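Local coordinates for B-cell lymphoma 3 protein (Homo sapiens, PDB 1K1A) that regulates NF-kappa-B target genes through complexes with p50 or p52 homodimers, inhibiting nuclear translocation of p50 in the cytoplasm and activating transcription in the nucleus, at residues S60-L65 with R96-S101; A16-N21 with V54-P59; G183-H188 with D217-V222; A174-Q179 with S205-S210. All coordinates share one frame; numbering follows the deposited sequence.

Contact 1 of 4, residues S60-L65 with R96-S101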
loop_
_atom_site.group_PDB
_atom_site.type_symbol
_atom_site.label_atom_id
_atom_site.label_comp_id
_atom_site.label_asym_id
_atom_site.label_seq_id
_atom_site.Cartn_x
_atom_site.Cartn_y
_atom_site.Cartn_z
ATOM N N SER A 60 -10.191 6.814 -16.419
ATOM C CA SER A 60 -11.343 7.649 -16.759
ATOM C C SER A 60 -12.650 7.122 -16.165
ATOM O O SER A 60 -13.530 7.899 -15.801
ATOM C CB SER A 60 -11.503 7.779 -18.269
ATOM O OG SER A 60 -10.453 8.543 -18.823
ATOM N N VAL A 61 -12.779 5.800 -16.095
ATOM C CA VAL A 61 -13.962 5.186 -15.511
ATOM C C VAL A 61 -13.961 5.371 -13.993
ATOM O O VAL A 61 -15.006 5.639 -13.380
ATOM C CB VAL A 61 -14.063 3.706 -15.894
ATOM C CG1 VAL A 61 -15.347 3.090 -15.353
ATOM C CG2 VAL A 61 -13.991 3.556 -17.416
ATOM N N VAL A 62 -12.781 5.243 -13.395
ATOM C CA VAL A 62 -12.633 5.457 -11.963
ATOM C C VAL A 62 -13.149 6.853 -11.597
ATOM O O VAL A 62 -13.920 7.019 -10.654
ATOM C CB VAL A 62 -11.159 5.344 -11.533
ATOM C CG1 VAL A 62 -10.972 5.858 -10.097
ATOM C CG2 VAL A 62 -10.650 3.896 -11.670
ATOM N N ARG A 63 -12.715 7.852 -12.356
ATOM C CA ARG A 63 -13.120 9.242 -12.139
ATOM C C ARG A 63 -14.635 9.445 -12.239
ATOM O O ARG A 63 -15.238 10.132 -11.411
ATOM C CB ARG A 63 -12.431 10.162 -13.160
ATOM C CG ARG A 63 -10.931 10.396 -12.919
ATOM C CD ARG A 63 -10.317 11.503 -13.796
ATOM N NE ARG A 63 -8.852 11.534 -13.688
ATOM C CZ ARG A 63 -8.183 12.278 -12.813
ATOM N NH1 ARG A 63 -8.842 13.056 -11.968
ATOM N NH2 ARG A 63 -6.853 12.241 -12.775
ATOM N N LEU A 64 -15.235 8.880 -13.280
ATOM C CA LEU A 64 -16.679 8.988 -13.494
ATOM C C LEU A 64 -17.444 8.383 -12.322
ATOM O O LEU A 64 -18.353 9.006 -11.773
ATOM C CB LEU A 64 -17.090 8.287 -14.796
ATOM C CG LEU A 64 -18.582 8.275 -15.169
ATOM C CD1 LEU A 64 -18.776 7.754 -16.587
ATOM C CD2 LEU A 64 -19.404 7.449 -14.184
ATOM N N LEU A 65 -17.065 7.168 -11.945
ATOM C CA LEU A 65 -17.751 6.449 -10.882
ATOM C C LEU A 65 -17.623 7.141 -9.531
ATOM O O LEU A 65 -18.604 7.281 -8.808
ATOM C CB LEU A 65 -17.251 4.997 -10.783
ATOM C CG LEU A 65 -17.658 4.050 -11.925
ATOM C CD1 LEU A 65 -17.011 2.688 -11.726
ATOM C CD2 LEU A 65 -19.168 3.908 -12.012
ATOM N N ARG A 96 -4.083 7.948 -8.719
ATOM C CA ARG A 96 -4.236 9.381 -8.877
ATOM C C ARG A 96 -5.696 9.734 -9.166
ATOM O O ARG A 96 -6.234 10.678 -8.606
ATOM C CB ARG A 96 -3.340 9.889 -10.007
ATOM C CG ARG A 96 -3.241 11.404 -10.079
ATOM C CD ARG A 96 -2.212 11.905 -11.069
ATOM N NE ARG A 96 -0.844 11.651 -10.622
ATOM C CZ ARG A 96 -0.190 12.426 -9.767
ATOM N NH1 ARG A 96 -0.777 13.503 -9.263
ATOM N NH2 ARG A 96 1.054 12.132 -9.419
ATOM N N ALA A 97 -6.340 8.971 -10.042
ATOM C CA ALA A 97 -7.738 9.251 -10.360
ATOM C C ALA A 97 -8.622 9.159 -9.104
ATOM O O ALA A 97 -9.510 9.984 -8.898
ATOM C CB ALA A 97 -8.238 8.317 -11.449
ATOM N N LEU A 98 -8.345 8.173 -8.256
ATOM C CA LEU A 98 -9.112 7.971 -7.033
ATOM C C LEU A 98 -8.908 9.119 -6.049
ATOM O O LEU A 98 -9.862 9.700 -5.557
ATOM C CB LEU A 98 -8.694 6.657 -6.360
ATOM C CG LEU A 98 -9.340 5.360 -6.819
ATOM C CD1 LEU A 98 -8.538 4.173 -6.275
ATOM C CD2 LEU A 98 -10.783 5.301 -6.341
ATOM N N LEU A 99 -7.650 9.438 -5.773
ATOM C CA LEU A 99 -7.318 10.468 -4.797
ATOM C C LEU A 99 -7.764 11.861 -5.233
ATOM O O LEU A 99 -8.103 12.686 -4.390
ATOM C CB LEU A 99 -5.817 10.457 -4.474
ATOM C CG LEU A 99 -5.225 9.144 -3.935
ATOM C CD1 LEU A 99 -3.752 9.317 -3.679
ATOM C CD2 LEU A 99 -5.931 8.671 -2.669
ATOM N N ASP A 100 -7.784 12.110 -6.540
ATOM C CA ASP A 100 -8.218 13.402 -7.065
ATOM C C ASP A 100 -9.751 13.521 -7.114
ATOM O O ASP A 100 -10.295 14.621 -6.987
ATOM C CB ASP A 100 -7.639 13.664 -8.478
ATOM C CG ASP A 100 -6.149 14.060 -8.462
ATOM O OD1 ASP A 100 -5.502 14.034 -7.380
ATOM O OD2 ASP A 100 -5.543 14.413 -9.502
ATOM N N SER A 101 -10.447 12.398 -7.295
ATOM C CA SER A 101 -11.901 12.436 -7.461
ATOM C C SER A 101 -12.703 12.313 -6.175
ATOM O O SER A 101 -13.843 12.769 -6.108
ATOM C CB SER A 101 -12.367 11.372 -8.465
ATOM O OG SER A 101 -11.606 11.430 -9.655
#
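Arg63 lies across the flank of helix 92-101, with Ala97 as the surface beneath it. Its chain is extended from CG to NE (chi2 -170°), which carries the guanidinium over the neighbouring backbone until Ala97 CA stands 3.9 Å from its plane, over the centre. Nearer the root, Arg63 CG rests on Ala97 CB at 3.7 Å. Arg63 and Asp100 run side by side in the same direction, yet guanidinium and carboxylate are turned 54° apart. Arg63 NH2 stops 4.1 Å from Asp100 OD2, beyond a salt bridge; Asp100 makes one through OD1 with Arg138. On the buried side Val62 crosses Leu98 at about a right angle, its CG1 meeting Leu98 CG at 3.7 Å. Ala97 and Arg63 form the nearest CA pair, and the segment axes approach to 8.6 Å, inclined by 22°. Ser101 OG turns back to Ala97 O at 2.7 Å, a carbonyl that also accepts from Ser101 N, while the same OG sits 3.5 Å from Arg63 CG. With an alanine here, Ala97 O would probably lose one of its two donors and the base of the Arg63 chain part of its support. These outer helices of ankyrin repeats 2 and 3 thus join without a hydrogen bond across: the apolar stem of an arginine and an aliphatic patch do the packing, and charge attraction is at most a long-range addition.

Contact 2 of 4, residues A16-N21 with V54-P59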
loop_
_atom_site.group_PDB
_atom_site.type_symbol
_atom_site.label_atom_id
_atom_site.label_comp_id
_atom_site.label_asym_id
_atom_site.label_seq_id
_atom_site.Cartn_x
_atom_site.Cartn_y
_atom_site.Cartn_z
ATOM N N ALA A 16 -20.053 -3.399 -18.517
ATOM C CA ALA A 16 -19.655 -2.188 -19.227
ATOM C C ALA A 16 -18.248 -1.752 -18.821
ATOM O O ALA A 16 -17.475 -1.267 -19.649
ATOM C CB ALA A 16 -20.659 -1.056 -18.977
ATOM N N VAL A 17 -17.911 -1.950 -17.545
ATOM C CA VAL A 17 -16.600 -1.555 -17.045
ATOM C C VAL A 17 -15.498 -2.438 -17.596
ATOM O O VAL A 17 -14.521 -1.944 -18.147
ATOM C CB VAL A 17 -16.541 -1.563 -15.508
ATOM C CG1 VAL A 17 -15.093 -1.388 -15.035
ATOM C CG2 VAL A 17 -17.410 -0.472 -14.955
ATOM N N VAL A 18 -15.672 -3.746 -17.468
ATOM C CA VAL A 18 -14.685 -4.709 -17.935
ATOM C C VAL A 18 -14.467 -4.639 -19.459
ATOM O O VAL A 18 -13.346 -4.852 -19.943
ATOM C CB VAL A 18 -15.068 -6.127 -17.492
ATOM C CG1 VAL A 18 -14.281 -7.187 -18.254
ATOM C CG2 VAL A 18 -14.854 -6.271 -15.998
ATOM N N GLN A 19 -15.517 -4.278 -20.194
ATOM C CA GLN A 19 -15.429 -4.156 -21.657
ATOM C C GLN A 19 -14.856 -2.813 -22.100
ATOM O O GLN A 19 -14.701 -2.547 -23.306
ATOM C CB GLN A 19 -16.799 -4.397 -22.303
ATOM C CG GLN A 19 -17.330 -5.807 -22.077
ATOM C CD GLN A 19 -18.615 -6.085 -22.846
ATOM O OE1 GLN A 19 -19.296 -5.162 -23.283
ATOM N NE2 GLN A 19 -18.938 -7.357 -23.014
ATOM N N GLY A 20 -14.551 -1.956 -21.128
ATOM C CA GLY A 20 -13.932 -0.672 -21.398
ATOM C C GLY A 20 -14.797 0.252 -22.228
ATOM O O GLY A 20 -14.306 1.011 -23.043
ATOM N N ASN A 21 -16.095 0.204 -21.999
ATOM C CA ASN A 21 -17.026 1.020 -22.752
ATOM C C ASN A 21 -17.513 2.192 -21.906
ATOM O O ASN A 21 -18.568 2.110 -21.271
ATOM C CB ASN A 21 -18.201 0.147 -23.197
ATOM C CG ASN A 21 -19.086 0.825 -24.227
ATOM O OD1 ASN A 21 -19.139 2.047 -24.314
ATOM N ND2 ASN A 21 -19.812 0.021 -24.994
ATOM N N VAL A 54 -10.600 -0.267 -11.398
ATOM C CA VAL A 54 -9.205 -0.223 -10.968
ATOM C C VAL A 54 -8.466 -1.469 -11.452
ATOM O O VAL A 54 -7.338 -1.390 -11.958
ATOM C CB VAL A 54 -9.096 -0.144 -9.444
ATOM C CG1 VAL A 54 -7.639 -0.285 -9.006
ATOM C CG2 VAL A 54 -9.702 1.151 -8.938
ATOM N N ILE A 55 -9.114 -2.617 -11.314
ATOM C CA ILE A 55 -8.532 -3.881 -11.744
ATOM C C ILE A 55 -8.289 -3.904 -13.263
ATOM O O ILE A 55 -7.318 -4.488 -13.729
ATOM C CB ILE A 55 -9.446 -5.053 -11.319
ATOM C CG1 ILE A 55 -9.292 -5.349 -9.823
ATOM C CG2 ILE A 55 -9.157 -6.294 -12.156
ATOM C CD1 ILE A 55 -10.512 -6.021 -9.202
ATOM N N THR A 56 -9.171 -3.264 -14.025
ATOM C CA THR A 56 -9.044 -3.222 -15.487
ATOM C C THR A 56 -8.059 -2.129 -15.923
ATOM O O THR A 56 -7.645 -2.085 -17.077
ATOM C CB THR A 56 -10.422 -2.962 -16.165
ATOM O OG1 THR A 56 -11.390 -3.920 -15.721
ATOM C CG2 THR A 56 -10.348 -3.237 -17.669
ATOM N N THR A 57 -7.680 -1.271 -14.976
ATOM C CA THR A 57 -6.848 -0.082 -15.230
ATOM C C THR A 57 -7.508 0.938 -16.164
ATOM O O THR A 57 -6.990 1.256 -17.226
ATOM C CB THR A 57 -5.418 -0.442 -15.708
ATOM O OG1 THR A 57 -5.460 -1.016 -17.026
ATOM C CG2 THR A 57 -4.833 -1.541 -14.844
ATOM N N LEU A 58 -8.650 1.459 -15.739
ATOM C CA LEU A 58 -9.392 2.452 -16.507
ATOM C C LEU A 58 -9.577 3.721 -15.686
ATOM O O LEU A 58 -10.640 3.937 -15.097
ATOM C CB LEU A 58 -10.759 1.887 -16.881
ATOM C CG LEU A 58 -10.754 0.668 -17.800
ATOM C CD1 LEU A 58 -12.137 0.010 -17.827
ATOM C CD2 LEU A 58 -10.312 1.075 -19.207
ATOM N N PRO A 59 -8.552 4.568 -15.649
ATOM C CA PRO A 59 -8.597 5.793 -14.840
ATOM C C PRO A 59 -9.805 6.695 -15.149
ATOM O O PRO A 59 -10.406 7.251 -14.224
ATOM C CB PRO A 59 -7.276 6.487 -15.187
ATOM C CG PRO A 59 -6.850 5.857 -16.486
ATOM C CD PRO A 59 -7.278 4.432 -16.379
#
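Leu58 and Thr56 reach toward Val17 and Val18 through similar first torsions. In Leu58, CG lies opposite its own carbonyl carbon (chi1 -64°), which points the branch at Val17, and the second torsion then brings CD1 to within 3.1 Å of Val17 O. This is a close methyl-to-carbonyl contact, not a hydrogen bond; Val17 O accepts from Gly20 N. The same methyl, Leu58 CD1, is 4.3 Å from Val17 CG1 and 4.1 Å from Gly20 CA, so one branch spans helix end and turn. Thr56 is rotated likewise (chi1 -54°): OG1 is hydrogen-bonded to Leu52 O of helix 49-55 and comes 4.0 Å from Val18 CA, whereas CG2 faces Val18 O at 4.1 Å. The Val18 and Thr56 side chains cross at about a right angle. Gly20 has a positive phi of 63° and closes a Schellman motif; Thr57 does the same for its helix, so two matching turns stand next to each other. No hydrogen bond joins them. They are the turns linking the paired helices of ankyrin repeats 1 and 2: Asn21 caps helix 22-34 through Ala24 N, Leu58 takes the N-cap position of helix 59-67, and Val17 continues the packing below onto Leu52 and Ala53 of helix 49-55 and Val25 of helix 22-34.

Contact 3 of 4, residues G183-H188 with D217-V222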
loop_
_atom_site.group_PDB
_atom_site.type_symbol
_atom_site.label_atom_id
_atom_site.label_comp_id
_atom_site.label_asym_id
_atom_site.label_seq_id
_atom_site.Cartn_x
_atom_site.Cartn_y
_atom_site.Cartn_z
ATOM N N GLY A 183 11.002 -6.714 19.163
ATOM C CA GLY A 183 11.932 -5.664 19.515
ATOM C C GLY A 183 13.081 -5.512 18.532
ATOM O O GLY A 183 13.987 -4.717 18.761
ATOM N N SER A 184 13.050 -6.274 17.445
ATOM C CA SER A 184 14.078 -6.152 16.416
ATOM C C SER A 184 13.788 -4.983 15.466
ATOM O O SER A 184 12.627 -4.683 15.162
ATOM C CB SER A 184 14.210 -7.454 15.625
ATOM O OG SER A 184 14.843 -8.468 16.398
ATOM N N SER A 185 14.853 -4.340 14.990
ATOM C CA SER A 185 14.732 -3.198 14.084
ATOM C C SER A 185 15.167 -3.555 12.664
ATOM O O SER A 185 15.606 -4.674 12.400
ATOM C CB SER A 185 15.586 -2.037 14.596
ATOM O OG SER A 185 16.969 -2.374 14.549
ATOM N N ALA A 186 15.046 -2.597 11.751
ATOM C CA ALA A 186 15.499 -2.778 10.383
ATOM C C ALA A 186 16.967 -3.196 10.375
ATOM O O ALA A 186 17.385 -4.060 9.597
ATOM C CB ALA A 186 15.325 -1.491 9.599
ATOM N N LEU A 187 17.745 -2.581 11.247
ATOM C CA LEU A 187 19.183 -2.858 11.290
ATOM C C LEU A 187 19.517 -4.284 11.759
ATOM O O LEU A 187 20.485 -4.886 11.275
ATOM C CB LEU A 187 19.906 -1.809 12.139
ATOM C CG LEU A 187 21.430 -1.784 12.032
ATOM C CD1 LEU A 187 21.876 -1.590 10.599
ATOM C CD2 LEU A 187 22.007 -0.700 12.939
ATOM N N HIS A 188 18.728 -4.829 12.690
ATOM C CA HIS A 188 18.936 -6.224 13.099
ATOM C C HIS A 188 18.838 -7.114 11.871
ATOM O O HIS A 188 19.673 -7.984 11.662
ATOM C CB HIS A 188 17.880 -6.699 14.098
ATOM C CG HIS A 188 18.004 -6.097 15.460
ATOM N ND1 HIS A 188 18.718 -6.692 16.477
ATOM C CD2 HIS A 188 17.458 -4.979 15.988
ATOM C CE1 HIS A 188 18.626 -5.952 17.567
ATOM N NE2 HIS A 188 17.863 -4.909 17.297
ATOM N N ASP A 217 19.760 -9.198 21.996
ATOM C CA ASP A 217 20.735 -9.029 20.920
ATOM C C ASP A 217 20.680 -7.612 20.342
ATOM O O ASP A 217 19.597 -7.041 20.203
ATOM C CB ASP A 217 20.417 -10.001 19.785
ATOM C CG ASP A 217 21.080 -11.346 19.949
ATOM O OD1 ASP A 217 21.942 -11.503 20.837
ATOM O OD2 ASP A 217 20.799 -12.312 19.212
ATOM N N THR A 218 21.843 -7.047 20.011
ATOM C CA THR A 218 21.897 -5.780 19.276
ATOM C C THR A 218 22.296 -6.112 17.845
ATOM O O THR A 218 22.786 -7.208 17.579
ATOM C CB THR A 218 22.948 -4.820 19.873
ATOM O OG1 THR A 218 24.238 -5.452 19.864
ATOM C CG2 THR A 218 22.677 -4.535 21.339
ATOM N N PRO A 219 22.106 -5.180 16.918
ATOM C CA PRO A 219 22.513 -5.418 15.532
ATOM C C PRO A 219 23.998 -5.786 15.469
ATOM O O PRO A 219 24.422 -6.553 14.601
ATOM C CB PRO A 219 22.251 -4.069 14.857
ATOM C CG PRO A 219 21.164 -3.457 15.680
ATOM C CD PRO A 219 21.486 -3.854 17.098
ATOM N N LEU A 220 24.782 -5.248 16.394
ATOM C CA LEU A 220 26.198 -5.567 16.441
ATOM C C LEU A 220 26.392 -7.056 16.757
ATOM O O LEU A 220 27.189 -7.742 16.111
ATOM C CB LEU A 220 26.913 -4.696 17.482
ATOM C CG LEU A 220 28.172 -3.978 16.995
ATOM C CD1 LEU A 220 29.047 -3.556 18.178
ATOM C CD2 LEU A 220 28.959 -4.850 16.030
ATOM N N MET A 221 25.631 -7.560 17.725
ATOM C CA MET A 221 25.762 -8.950 18.163
ATOM C C MET A 221 25.299 -9.991 17.146
ATOM O O MET A 221 25.693 -11.150 17.232
ATOM C CB MET A 221 25.048 -9.164 19.491
ATOM C CG MET A 221 25.630 -8.348 20.619
ATOM S SD MET A 221 24.516 -8.258 21.997
ATOM C CE MET A 221 24.312 -9.995 22.359
ATOM N N VAL A 222 24.456 -9.590 16.197
ATOM C CA VAL A 222 23.983 -10.528 15.184
ATOM C C VAL A 222 24.705 -10.346 13.848
ATOM O O VAL A 222 24.367 -10.997 12.872
ATOM C CB VAL A 222 22.456 -10.430 14.957
ATOM C CG1 VAL A 222 21.698 -10.658 16.261
ATOM C CG2 VAL A 222 22.081 -9.086 14.324
#
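Pro219 wedges against both His188 and Leu187, and this is where the contact is tight. Its CD lies over one face of the imidazole, 3.9 Å from the ring centroid and 24° off the normal, a CH-pi contact. Ser184 OG, itself bonded to Asn213 ND2, lies over the opposite face. With CG turned away from its carbonyl carbon (chi1 -71°), the His188 ring enters this slot, and its CE1 meets Asp217 O at the ring edge, 3.0 Å away. Leu187 crosses Pro219 at about a right angle, Leu187 CG touching Pro219 CB at 3.7 Å. The remainder is looser. Val222 supplies just CG2, 3.8 Å from His188 O, and the Thr218 side chain points away from 183-188. Asp217 directs its carboxylate away from the contact, OD2 bonding His215 ND1. The Ser-Ala-Leu-His and Thr-Pro-Leu-Met sequences occupy the place of the ankyrin TPLH motif, which opens helix 186-193 in repeat 6, whereas in repeat 7 residues 219-221 have helical angles without the regular bonds. No hydrogen bond crosses the contact, and His188 ND1 is buried without a partner in the model; face packing and shape, rather than a directional bond across, hold the ring against Pro219.

Contact 4 of 4, residues A174-Q179 with S205-S210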
loop_
_atom_site.group_PDB
_atom_site.type_symbol
_atom_site.label_atom_id
_atom_site.label_comp_id
_atom_site.label_asym_id
_atom_site.label_seq_id
_atom_site.Cartn_x
_atom_site.Cartn_y
_atom_site.Cartn_z
ATOM N N ALA A 174 10.790 8.281 7.271
ATOM C CA ALA A 174 10.492 7.043 8.004
ATOM C C ALA A 174 11.369 6.868 9.260
ATOM O O ALA A 174 12.557 7.187 9.250
ATOM C CB ALA A 174 10.649 5.839 7.090
ATOM N N ASN A 175 10.770 6.355 10.327
ATOM C CA ASN A 175 11.488 6.084 11.563
ATOM C C ASN A 175 12.431 4.901 11.370
ATOM O O ASN A 175 11.999 3.762 11.301
ATOM C CB ASN A 175 10.500 5.808 12.697
ATOM C CG ASN A 175 11.189 5.450 13.996
ATOM O OD1 ASN A 175 12.405 5.619 14.138
ATOM N ND2 ASN A 175 10.418 4.941 14.954
ATOM N N VAL A 176 13.724 5.186 11.277
ATOM C CA VAL A 176 14.712 4.154 11.009
ATOM C C VAL A 176 14.878 3.186 12.204
ATOM O O VAL A 176 15.356 2.055 12.051
ATOM C CB VAL A 176 16.079 4.798 10.593
ATOM C CG1 VAL A 176 16.747 5.488 11.782
ATOM C CG2 VAL A 176 16.993 3.769 9.971
ATOM N N ASN A 177 14.445 3.616 13.381
ATOM C CA ASN A 177 14.562 2.781 14.573
ATOM C C ASN A 177 13.259 2.130 15.064
ATOM O O ASN A 177 13.164 1.695 16.212
ATOM C CB ASN A 177 15.243 3.553 15.692
ATOM C CG ASN A 177 16.691 3.853 15.378
ATOM O OD1 ASN A 177 17.436 2.976 14.942
ATOM N ND2 ASN A 177 17.095 5.103 15.580
ATOM N N ALA A 178 12.277 2.028 14.179
ATOM C CA ALA A 178 11.043 1.317 14.499
ATOM C C ALA A 178 11.347 -0.146 14.844
ATOM O O ALA A 178 12.252 -0.754 14.262
ATOM C CB ALA A 178 10.077 1.396 13.331
ATOM N N GLN A 179 10.597 -0.711 15.788
ATOM C CA GLN A 179 10.811 -2.108 16.200
ATOM C C GLN A 179 9.581 -2.991 15.990
ATOM O O GLN A 179 8.437 -2.535 16.122
ATOM C CB GLN A 179 11.212 -2.179 17.677
ATOM C CG GLN A 179 12.588 -1.624 18.002
ATOM C CD GLN A 179 12.810 -1.495 19.507
ATOM O OE1 GLN A 179 13.535 -2.295 20.103
ATOM N NE2 GLN A 179 12.172 -0.514 20.118
ATOM N N SER A 205 21.884 6.797 7.909
ATOM C CA SER A 205 20.608 7.471 8.129
ATOM C C SER A 205 20.232 7.520 9.595
ATOM O O SER A 205 19.120 7.934 9.941
ATOM C CB SER A 205 19.499 6.798 7.330
ATOM O OG SER A 205 19.759 6.913 5.948
ATOM N N GLY A 206 21.132 7.055 10.454
ATOM C CA GLY A 206 20.923 7.155 11.884
ATOM C C GLY A 206 20.482 5.909 12.636
ATOM O O GLY A 206 20.097 6.007 13.793
ATOM N N ALA A 207 20.557 4.738 12.012
ATOM C CA ALA A 207 20.143 3.510 12.704
ATOM C C ALA A 207 20.939 3.288 13.999
ATOM O O ALA A 207 22.154 3.459 14.025
ATOM C CB ALA A 207 20.265 2.317 11.796
ATOM N N ASP A 208 20.235 2.901 15.062
ATOM C CA ASP A 208 20.837 2.673 16.384
ATOM C C ASP A 208 21.351 1.239 16.506
ATOM O O ASP A 208 20.565 0.291 16.548
ATOM C CB ASP A 208 19.794 2.953 17.472
ATOM C CG ASP A 208 20.343 2.790 18.888
ATOM O OD1 ASP A 208 21.503 2.349 19.055
ATOM O OD2 ASP A 208 19.669 3.088 19.899
ATOM N N SER A 209 22.670 1.079 16.565
ATOM C CA SER A 209 23.279 -0.253 16.653
ATOM C C SER A 209 23.368 -0.827 18.077
ATOM O O SER A 209 23.894 -1.925 18.271
ATOM C CB SER A 209 24.674 -0.250 16.015
ATOM O OG SER A 209 25.534 0.645 16.697
ATOM N N SER A 210 22.864 -0.091 19.060
ATOM C CA SER A 210 22.891 -0.549 20.453
ATOM C C SER A 210 21.509 -1.001 20.917
ATOM O O SER A 210 21.329 -1.414 22.062
ATOM C CB SER A 210 23.393 0.562 21.369
ATOM O OG SER A 210 22.387 1.550 21.556
HETATM O O HOH W 1 18.453 0.097 15.165
#
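Asn177 OD1 is gripped from two directions, by the backbone N-H of Asp208 and by a water. Asp208 N donates to Asn177 OD1 at 2.8 Å in a nearly straight bond (164°), with the donor tilted 17° from the amide plane. The water gives one hydrogen to Asn177 OD1 at 3.1 Å and the other to Asp208 O, so Asn177 OD1 is tied to the Asp208 backbone twice, directly at N and through the water at O. Asn177 CG lies opposite its carbonyl carbon (chi1 -67°), the rotation that swings the amide over to the neighbouring loop, where it crosses the Asp208 side chain at about a right angle. Each loop contains an Asx turn: Asn175 OD1 accepts from Asn177 N at 3.0 Å, and Asp208 OD1 takes Ser210 N and, on its syn lone pair, Ser210 OG at 2.8 Å. Beside this polar link Val176 straddles the 205-207 backbone, CG1 sitting 3.9 Å from Gly206 C and CG2 4.0 Å from Ala207 CB. A leucine in place of Asn177 would probably leave Asp208 N without its acceptor and the water with one partner fewer. Placed where the Gly-Ala-Asp/Asn sequences follow the second helices of ankyrin repeats 5 and 6, the two loops are joined by one directional side-chain-to-backbone bond, with a small apolar patch alongside.

The four contacts sample one solenoid of ankyrin repeats near both ends. Contacts 1 and 2 join repeats 2 with 3 and 1 with 2; their centres are 12 Å apart, and they share packing, Val62 CG2 lying 4.0 Å from Val54 CG2. Contacts 3 and 4, 10 Å apart between centres, alternate along the chain and touch where Pro219 CD meets Ser209 O at 3.3 Å. The two pairs lie on opposite sides of the chain's centre: contacts 1 and 3 have centres about 43 Å apart, and contacts 2 and 3 about 46 Å. Any link between them therefore runs through the intervening repeats. Each contact joins consecutive repeats, and none lies at a ligand in this structure.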